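Local atomic coordinates of flavin prenyltransferase PAD1, mitochondrial (Aspergillus niger, PDB entry 6QLG), a protein that probably makes the prenylated FMN cofactor of ferulic acid decarboxylase by joining a dimethylallyl group to N5 and C6 of the flavin. Residues B[61-65]-B[66-70]. Numbering follows the deposited sequence.
Sequences IALRR and LNVET
A Schellman motif joins Leu63 to Val68 and Arg64 to Asn67 where helix 53-65 ends and the chain turns into strand 69-74. Val68 N donates to Leu63 O at 3.0 Å, with an N-H...O angle of 162°. Asn67 N reaches Arg64 O at 3.1 Å and sits above the carbonyl plane rather than on a lone pair. Asn67 is the C-prime residue, and its positive phi of 59° lets the chain reverse. Leu66 N makes two weak bonds, to Ala62 O and to Leu63 O. The Leu66 side chain folds back on the last turn, with CD1 3.4 Å from Ala62 O.

Leu63 carries the apolar side of the turn. Leu63 CB lies 4.1 Å from Val68 CB and 3.6 Å from Thr70 CG2. Thr70 chi1 of 55° sets CG2 anti to the carbonyl carbon, where it also meets Leu63 CD1. Leu63 CD2 lies against Val68. On the polar side, a water links Arg64 NE and Val68 O. Arg64 NH1 forms a salt bridge with Asp98 OD1, and the other carboxylate oxygen, OD2, is hydrogen-bonded to Thr70 N.

The turn closes the helix-to-strand step of the beta-alpha-beta unit formed by strand 42-47, helix 53-65 and strand 69-74. Leu63 and Val68 pack on Ile43 of strand 42-47, while Ala62 and Leu63 touch Leu209 of helix 197-210.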
loop_
_atom_site.group_PDB
_atom_site.type_symbol
_atom_site.label_atom_id
_atom_site.label_comp_id
_atom_site.label_asym_id
_atom_site.label_seq_id
_atom_site.Cartn_x
_atom_site.Cartn_y
_atom_site.Cartn_z
ATOM N N ILE B 61 35.584 21.601 10.239
ATOM C CA ILE B 61 36.201 22.909 10.435
ATOM C C ILE B 61 35.147 23.948 10.797
ATOM O O ILE B 61 35.353 24.777 11.692
ATOM C CB ILE B 61 36.991 23.315 9.176
ATOM C CG1 ILE B 61 38.186 22.381 8.972
ATOM C CG2 ILE B 61 37.449 24.766 9.266
ATOM C CD1 ILE B 61 38.828 22.504 7.606
ATOM N N ALA B 62 33.997 23.914 10.117
ATOM C CA ALA B 62 32.953 24.900 10.373
ATOM C C ALA B 62 32.348 24.727 11.762
ATOM O O ALA B 62 32.037 25.716 12.436
ATOM C CB ALA B 62 31.868 24.807 9.299
ATOM N N LEU B 63 32.168 23.480 12.204
ATOM C CA LEU B 63 31.591 23.248 13.525
ATOM C C LEU B 63 32.562 23.643 14.631
ATOM O O LEU B 63 32.144 24.151 15.678
ATOM C CB LEU B 63 31.179 21.783 13.673
ATOM C CG LEU B 63 29.950 21.317 12.889
ATOM C CD1 LEU B 63 29.791 19.809 13.014
ATOM C CD2 LEU B 63 28.699 22.034 13.368
ATOM N N ARG B 64 33.859 23.401 14.425
ATOM C CA ARG B 64 34.857 23.870 15.383
ATOM C C ARG B 64 34.802 25.387 15.517
ATOM O O ARG B 64 34.847 25.928 16.627
ATOM C CB ARG B 64 36.250 23.413 14.949
ATOM C CG ARG B 64 37.397 24.123 15.656
ATOM C CD ARG B 64 38.599 23.207 15.803
ATOM N NE ARG B 64 38.309 22.085 16.690
ATOM C CZ ARG B 64 39.135 21.065 16.902
ATOM N NH1 ARG B 64 38.783 20.090 17.729
ATOM N NH2 ARG B 64 40.310 21.017 16.287
ATOM N N ARG B 65 34.686 26.086 14.385
ATOM C CA ARG B 65 34.547 27.539 14.401
ATOM C C ARG B 65 33.333 27.982 15.208
ATOM O O ARG B 65 33.348 29.063 15.808
ATOM C CB ARG B 65 34.447 28.057 12.966
ATOM C CG ARG B 65 35.029 29.437 12.730
ATOM C CD ARG B 65 35.560 29.554 11.306
ATOM N NE ARG B 65 36.818 28.831 11.133
ATOM C CZ ARG B 65 37.412 28.625 9.961
ATOM N NH1 ARG B 65 36.860 29.078 8.844
ATOM N NH2 ARG B 65 38.559 27.958 9.906
ATOM N N LEU B 66 32.281 27.165 15.241
ATOM C CA LEU B 66 31.040 27.499 15.928
ATOM C C LEU B 66 30.995 26.987 17.364
ATOM O O LEU B 66 29.920 26.998 17.974
ATOM C CB LEU B 66 29.844 26.949 15.144
ATOM C CG LEU B 66 29.526 27.670 13.833
ATOM C CD1 LEU B 66 28.803 26.746 12.866
ATOM C CD2 LEU B 66 28.706 28.922 14.100
ATOM N N ASN B 67 32.129 26.539 17.908
ATOM C CA ASN B 67 32.213 26.051 19.286
ATOM C C ASN B 67 31.272 24.871 19.529
ATOM O O ASN B 67 30.649 24.754 20.587
ATOM C CB ASN B 67 31.946 27.173 20.293
ATOM C CG ASN B 67 32.552 26.890 21.653
ATOM O OD1 ASN B 67 33.638 26.318 21.754
ATOM N ND2 ASN B 67 31.849 27.283 22.708
ATOM N N VAL B 68 31.169 23.984 18.543
ATOM C CA VAL B 68 30.402 22.751 18.668
ATOM C C VAL B 68 31.368 21.615 18.972
ATOM O O VAL B 68 32.393 21.465 18.296
ATOM C CB VAL B 68 29.594 22.464 17.391
ATOM C CG1 VAL B 68 29.084 21.031 17.391
ATOM C CG2 VAL B 68 28.437 23.445 17.263
ATOM N N GLU B 69 31.053 20.824 19.995
ATOM C CA GLU B 69 31.857 19.654 20.336
ATOM C C GLU B 69 31.553 18.545 19.334
ATOM O O GLU B 69 30.436 18.020 19.301
ATOM C CB GLU B 69 31.571 19.205 21.765
ATOM C CG GLU B 69 32.314 17.943 22.177
ATOM C CD GLU B 69 31.904 17.449 23.550
ATOM O OE1 GLU B 69 31.891 18.262 24.497
ATOM O OE2 GLU B 69 31.591 16.248 23.682
ATOM N N THR B 70 32.539 18.187 18.516
ATOM C CA THR B 70 32.343 17.233 17.435
ATOM C C THR B 70 32.872 15.856 17.819
ATOM O O THR B 70 33.936 15.733 18.433
ATOM C CB THR B 70 33.030 17.707 16.151
ATOM O OG1 THR B 70 34.416 17.959 16.415
ATOM C CG2 THR B 70 32.374 18.980 15.634
HETATM O O HOH W 1 35.432 21.279 17.376
#